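Local coordinates for SusD superfamily protein (Bacteroides thetaiotaomicron VPI-5482, PDB 3HDX) that probably binds polysaccharide at the outer membrane of the bacterium, as a SusD homologue of the glycan-uptake machinery, at residues R115-A119 with E162-A166; A204-A208 with D365-L369. All blocks are in the same frame, centred on the assembly; numbering follows the deposited sequence.

Interaction 1. Residues R115-A119 with E162-A166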
ATOM      1  N   ARG A 115     -17.569  -1.917  -1.396  1.00 10.93           N
ATOM      2  CA  ARG A 115     -17.607  -0.465  -1.250  1.00 12.29           C
ATOM      3  C   ARG A 115     -16.214   0.030  -0.807  1.00 11.65           C
ATOM      4  O   ARG A 115     -15.722   1.048  -1.332  1.00 11.95           O
ATOM      5  CB  ARG A 115     -18.666  -0.043  -0.214  1.00 13.28           C
ATOM      6  CG  ARG A 115     -18.847   1.420  -0.080  1.00 15.18           C
ATOM      7  CD  ARG A 115     -19.796   1.804   1.000  1.00 15.31           C
ATOM      8  NE  ARG A 115     -21.170   1.417   0.810  1.00 17.28           N
ATOM      9  CZ  ARG A 115     -22.113   2.095   0.178  1.00 18.99           C
ATOM     10  NH1 ARG A 115     -21.829   3.143  -0.570  1.00 19.88           N
ATOM     11  NH2 ARG A 115     -23.374   1.636   0.210  1.00 21.32           N
ATOM     12  N   ALA A 116     -15.625  -0.647   0.177  1.00 11.38           N
ATOM     13  CA  ALA A 116     -14.301  -0.270   0.684  1.00 11.03           C
ATOM     14  C   ALA A 116     -13.207  -0.474  -0.379  1.00 11.71           C
ATOM     15  O   ALA A 116     -12.290   0.349  -0.481  1.00 11.99           O
ATOM     16  CB  ALA A 116     -13.976  -1.050   1.986  1.00 11.61           C
ATOM     17  N   LEU A 117     -13.296  -1.565  -1.144  1.00 12.52           N
ATOM     18  CA  LEU A 117     -12.329  -1.818  -2.198  1.00 11.58           C
ATOM     19  C   LEU A 117     -12.392  -0.739  -3.280  1.00 10.74           C
ATOM     20  O   LEU A 117     -11.362  -0.294  -3.798  1.00 11.88           O
ATOM     21  CB  LEU A 117     -12.492  -3.229  -2.776  1.00 11.70           C
ATOM     22  CG  LEU A 117     -12.087  -4.394  -1.869  1.00 12.25           C
ATOM     23  CD1 LEU A 117     -12.661  -5.733  -2.390  1.00 13.60           C
ATOM     24  CD2 LEU A 117     -10.570  -4.511  -1.765  1.00 14.18           C
ATOM     25  N   ARG A 118     -13.602  -0.341  -3.647  1.00 11.18           N
ATOM     26  CA  ARG A 118     -13.771   0.749  -4.614  1.00 11.99           C
ATOM     27  C   ARG A 118     -13.133   2.049  -4.090  1.00 10.11           C
ATOM     28  O   ARG A 118     -12.450   2.757  -4.846  1.00 11.43           O
ATOM     29  CB  ARG A 118     -15.241   0.936  -4.969  1.00 11.08           C
ATOM     30  CG  ARG A 118     -15.522   2.127  -5.868  1.00 11.44           C
ATOM     31  CD  ARG A 118     -16.950   2.102  -6.396  1.00 13.08           C
ATOM     32  NE  ARG A 118     -17.902   2.359  -5.306  1.00 11.33           N
ATOM     33  CZ  ARG A 118     -19.218   2.505  -5.451  1.00 13.53           C
ATOM     34  NH1 ARG A 118     -19.801   2.304  -6.642  1.00 14.96           N
ATOM     35  NH2 ARG A 118     -19.970   2.793  -4.390  1.00 13.60           N
ATOM     36  N   ALA A 119     -13.410   2.369  -2.806  1.00 10.98           N
ATOM     37  CA  ALA A 119     -12.870   3.566  -2.183  1.00 11.10           C
ATOM     38  C   ALA A 119     -11.339   3.519  -2.123  1.00 10.58           C
ATOM     39  O   ALA A 119     -10.665   4.535  -2.384  1.00 10.90           O
ATOM     40  CB  ALA A 119     -13.478   3.786  -0.779  1.00 11.41           C
ATOM     41  N   GLU A 162     -17.500   7.032   1.531  1.00 10.41           N
ATOM     42  CA  GLU A 162     -17.756   5.628   1.245  1.00 10.54           C
ATOM     43  C   GLU A 162     -17.157   4.709   2.291  1.00 10.13           C
ATOM     44  O   GLU A 162     -17.802   3.736   2.693  1.00 12.29           O
ATOM     45  CB  GLU A 162     -17.205   5.236  -0.134  1.00 10.84           C
ATOM     46  CG  GLU A 162     -17.938   5.897  -1.290  1.00 12.88           C
ATOM     47  CD  GLU A 162     -19.257   5.249  -1.554  1.00 13.20           C
ATOM     48  OE1 GLU A 162     -19.324   3.999  -1.735  1.00 14.81           O
ATOM     49  OE2 GLU A 162     -20.260   6.021  -1.575  1.00 17.69           O
ATOM     50  N   LEU A 163     -15.936   5.019   2.735  1.00  9.12           N
ATOM     51  CA  LEU A 163     -15.257   4.201   3.751  1.00 10.77           C
ATOM     52  C   LEU A 163     -15.986   4.289   5.088  1.00 10.81           C
ATOM     53  O   LEU A 163     -16.185   3.272   5.783  1.00 12.17           O
ATOM     54  CB  LEU A 163     -13.786   4.604   3.902  1.00 11.28           C
ATOM     55  CG  LEU A 163     -12.915   4.115   2.749  1.00 11.11           C
ATOM     56  CD1 LEU A 163     -11.644   4.995   2.589  1.00 12.88           C
ATOM     57  CD2 LEU A 163     -12.551   2.604   2.840  1.00 11.43           C
ATOM     58  N   LEU A 164     -16.391   5.497   5.471  1.00 10.53           N
ATOM     59  CA  LEU A 164     -17.155   5.664   6.748  1.00 10.73           C
ATOM     60  C   LEU A 164     -18.475   4.882   6.708  1.00 11.67           C
ATOM     61  O   LEU A 164     -18.870   4.255   7.697  1.00 12.39           O
ATOM     62  CB  LEU A 164     -17.346   7.152   7.090  1.00 11.51           C
ATOM     63  CG  LEU A 164     -16.068   7.792   7.607  1.00 11.74           C
ATOM     64  CD1 LEU A 164     -16.208   9.288   7.538  1.00 13.24           C
ATOM     65  CD2 LEU A 164     -15.744   7.345   9.057  1.00 13.15           C
ATOM     66  N   THR A 165     -19.145   4.883   5.542  1.00 10.54           N
ATOM     67  CA  THR A 165     -20.376   4.076   5.358  1.00 12.01           C
ATOM     68  C   THR A 165     -20.053   2.578   5.453  1.00 12.12           C
ATOM     69  O   THR A 165     -20.713   1.832   6.212  1.00 14.03           O
ATOM     70  CB  THR A 165     -21.068   4.423   4.042  1.00 12.24           C
ATOM     71  OG1 THR A 165     -21.524   5.769   4.120  1.00 14.55           O
ATOM     72  CG2 THR A 165     -22.243   3.516   3.735  1.00 14.60           C
ATOM     73  N   ALA A 166     -18.975   2.160   4.781  1.00 12.29           N
ATOM     74  CA  ALA A 166     -18.568   0.715   4.803  1.00 11.58           C
ATOM     75  C   ALA A 166     -18.264   0.243   6.236  1.00 12.26           C
ATOM     76  O   ALA A 166     -18.640  -0.867   6.613  1.00 11.76           O
ATOM     77  CB  ALA A 166     -17.360   0.446   3.915  1.00 11.98           C
TER
HETATM   78  O   HOH W   1     -16.911   3.041  -2.710  1.00 12.73           O

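Interaction 2. Residues A204-A208 with D365-L369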
ATOM      1  N   ALA A 204      -7.148   6.906   7.410  1.00 10.25           N
ATOM      2  CA  ALA A 204      -5.982   7.554   8.012  1.00 10.24           C
ATOM      3  C   ALA A 204      -5.019   8.088   6.942  1.00  9.85           C
ATOM      4  O   ALA A 204      -4.541   9.207   7.030  1.00 10.73           O
ATOM      5  CB  ALA A 204      -5.235   6.587   8.977  1.00 10.85           C
ATOM      6  N   HIS A 205      -4.740   7.242   5.961  1.00  9.44           N
ATOM      7  CA  HIS A 205      -3.844   7.621   4.873  1.00  9.31           C
ATOM      8  C   HIS A 205      -4.411   8.672   3.923  1.00 10.50           C
ATOM      9  O   HIS A 205      -3.647   9.495   3.405  1.00 11.78           O
ATOM     10  CB  HIS A 205      -3.270   6.391   4.173  1.00 10.58           C
ATOM     11  CG  HIS A 205      -2.094   5.817   4.890  1.00 11.00           C
ATOM     12  ND1 HIS A 205      -0.901   6.508   4.974  1.00 11.56           N
ATOM     13  CD2 HIS A 205      -1.902   4.629   5.521  1.00 12.82           C
ATOM     14  CE1 HIS A 205      -0.032   5.773   5.649  1.00 12.87           C
ATOM     15  NE2 HIS A 205      -0.616   4.638   6.007  1.00 12.36           N
ATOM     16  N   ILE A 206      -5.708   8.606   3.596  1.00 10.36           N
ATOM     17  CA  ILE A 206      -6.316   9.654   2.776  1.00 10.59           C
ATOM     18  C   ILE A 206      -6.128  10.984   3.512  1.00 10.68           C
ATOM     19  O   ILE A 206      -5.674  11.977   2.930  1.00 11.34           O
ATOM     20  CB  ILE A 206      -7.828   9.446   2.556  1.00 10.65           C
ATOM     21  CG1 ILE A 206      -8.081   8.242   1.635  1.00 12.14           C
ATOM     22  CG2 ILE A 206      -8.467  10.723   1.966  1.00 11.02           C
ATOM     23  CD1 ILE A 206      -9.546   7.682   1.648  1.00 11.56           C
ATOM     24  N   CYS A 207      -6.456  10.982   4.803  1.00 10.84           N
ATOM     25  CA  CYS A 207      -6.341  12.218   5.588  1.00 11.50           C
ATOM     26  C   CYS A 207      -4.914  12.742   5.627  1.00 10.34           C
ATOM     27  O   CYS A 207      -4.684  13.934   5.442  1.00 11.40           O
ATOM     28  CB  CYS A 207      -6.937  12.042   6.993  1.00 12.00           C
ATOM     29  SG  CYS A 207      -8.724  11.739   6.976  1.00 14.27           S
ATOM     30  N   ALA A 208      -3.943  11.873   5.874  1.00 11.03           N
ATOM     31  CA  ALA A 208      -2.558  12.319   5.885  1.00 10.61           C
ATOM     32  C   ALA A 208      -2.122  12.889   4.515  1.00 11.14           C
ATOM     33  O   ALA A 208      -1.429  13.899   4.459  1.00 11.11           O
ATOM     34  CB  ALA A 208      -1.600  11.157   6.289  1.00 11.63           C
ATOM     35  N   ASP A 365       3.466   0.824  10.281  1.00 10.83           N
ATOM     36  CA  ASP A 365       3.090   1.938   9.388  1.00 10.91           C
ATOM     37  C   ASP A 365       2.170   2.924  10.123  1.00 10.22           C
ATOM     38  O   ASP A 365       2.448   4.120  10.183  1.00 11.60           O
ATOM     39  CB  ASP A 365       2.439   1.443   8.108  1.00 10.19           C
ATOM     40  CG  ASP A 365       1.793   2.570   7.305  1.00 11.87           C
ATOM     41  OD1 ASP A 365       2.440   3.633   7.137  1.00 14.33           O
ATOM     42  OD2 ASP A 365       0.623   2.394   6.865  1.00 13.96           O
ATOM     43  N   ILE A 366       1.086   2.384  10.683  1.00 11.58           N
ATOM     44  CA  ILE A 366       0.086   3.206  11.347  1.00 10.04           C
ATOM     45  C   ILE A 366       0.657   3.926  12.588  1.00  9.90           C
ATOM     46  O   ILE A 366       0.318   5.072  12.851  1.00 11.10           O
ATOM     47  CB  ILE A 366      -1.174   2.384  11.694  1.00 11.76           C
ATOM     48  CG1 ILE A 366      -1.835   1.822  10.406  1.00 12.56           C
ATOM     49  CG2 ILE A 366      -2.188   3.213  12.487  1.00 12.19           C
ATOM     50  CD1 ILE A 366      -2.261   2.815   9.360  1.00 13.71           C
ATOM     51  N   THR A 367       1.567   3.258  13.302  1.00 11.20           N
ATOM     52  CA  THR A 367       2.233   3.836  14.461  1.00 10.88           C
ATOM     53  C   THR A 367       3.135   4.982  14.066  1.00 10.97           C
ATOM     54  O   THR A 367       3.085   6.053  14.695  1.00 12.38           O
ATOM     55  CB  THR A 367       2.962   2.746  15.253  1.00 11.98           C
ATOM     56  OG1 THR A 367       1.986   1.767  15.652  1.00 13.18           O
ATOM     57  CG2 THR A 367       3.739   3.311  16.472  1.00 13.05           C
ATOM     58  N   LEU A 368       3.870   4.810  12.966  1.00 10.46           N
ATOM     59  CA  LEU A 368       4.741   5.905  12.471  1.00 11.69           C
ATOM     60  C   LEU A 368       3.883   7.022  11.890  1.00 11.13           C
ATOM     61  O   LEU A 368       4.226   8.191  12.028  1.00 11.05           O
ATOM     62  CB  LEU A 368       5.818   5.410  11.468  1.00 10.87           C
ATOM     63  CG  LEU A 368       6.874   4.491  12.080  1.00 11.67           C
ATOM     64  CD1 LEU A 368       7.700   3.746  10.983  1.00 12.70           C
ATOM     65  CD2 LEU A 368       7.791   5.266  13.079  1.00 13.39           C
ATOM     66  N   LEU A 369       2.742   6.681  11.281  1.00 11.45           N
ATOM     67  CA  LEU A 369       1.805   7.697  10.740  1.00 10.81           C
ATOM     68  C   LEU A 369       1.291   8.547  11.880  1.00 11.50           C
ATOM     69  O   LEU A 369       1.142   9.766  11.744  1.00 11.62           O
ATOM     70  CB  LEU A 369       0.670   7.011   9.942  1.00 10.69           C
ATOM     71  CG  LEU A 369      -0.211   8.013   9.186  1.00 10.26           C
ATOM     72  CD1 LEU A 369       0.574   8.714   8.032  1.00 13.40           C
ATOM     73  CD2 LEU A 369      -1.494   7.287   8.674  1.00 11.10           C
TER

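Interaction 1. Residues R115-A119 with E162-A166
R115 and R118, one turn apart on helix 104-129, converge on E162 of helix 152-169 in a salt-bridge network that ties an antiparallel helix pair of the alpha-helical SusD fold. The segment axes pass 8.7 Å apart at 158°, a close approach allowed by three small residues: A119 CB lies 3.6 Å from L163 CG, A116 CB meets L163 CD2, and A166 CB faces A116 CB. The L163 side chain also packs on V202, L203 and I206 of helix 196-209.

E162 bends at chi2 (-77°), which curls its carboxylate back to the arginines, and OE1 alone takes both bonds, from opposite faces of the carboxylate plane. R115 NH1 reaches E162 OE1 at 2.9 Å on the syn side, tilted from the plane; R118 NH2 comes to it at 3.0 Å from above, 52° out. S86 of helix 76-91 holds R118 NH1. T165 CG2 covers one face of the R115 guanidinium, toward its rim. A methionine in place of R115 would probably leave E162 with R118 as its one charged mate here and T165 without its flat partner. A water completes the network, donating to R115 O and E162 OE1 and accepting from R118 NE at 2.9 Å.

Interaction 2. Residues A204-A208 with D365-L369
This is a buried helix-helix contact built on one polar bond, H205 to D365, beside a packed leucine, joining helix 196-209 to helix 363-376 in the interior of the chain. H205 NE2 donates to D365 OD2 at 2.7 Å with an N-H...O angle of 158°, and D365 OD2 accepts through its syn lone pair. Ring and carboxylate are almost coplanar, 5° apart, so the bond runs edge to edge. With CG anti to the backbone N (chi1 168°), D365 extends its carboxylate to the histidine. The acid has further partners: T361 bonds to OD2 and R420 forms a salt bridge to OD1, an arrangement that would tend to keep it ionised and its oxygens satisfied although buried.

In the largely helical SusD fold, whose sequence families belong to the TPR clan, the contact brings together helices far apart in the chain; the axes of the two segments lie 11.6 Å apart. That wide spacing leaves room for longer side chains. L369 and H205 fill it together: L369 CD2 rests over the centre of the H205 ring, a CH-pi contact 3.8 Å from the centroid, and also meets A204 CB, while L369 CD1 packs on A208 CB at 3.7 Å. Alanines suit these positions because their short methyls let the leucine fork reach the helix surface. W429 stacks with the H205 ring, and I366 CD1 approaches H205 NE2 obliquely at 4.2 Å.

How the interactions relate
Both contacts are mainly buried, but in interaction 1 R115 and E162 are partly exposed, though R118 is buried, whereas every touching residue of interaction 2 is buried and it lies nearer the centre of the chain. Their centres are about 17 Å apart. Helices 152-169 and 196-209, consecutive in the chain, link them: L163 CD1 of interaction 1 touches I206 CD1, on the helix of interaction 2, at 3.5 Å. The close antiparallel pair packs small residues and places arginines and glutamate beside them; the wider pair is spanned by a leucine and a histidine. A water joins the salt-bridge network of interaction 1; in interaction 2 a histidine-carboxylate bond and a CH-pi contact carry the chemistry.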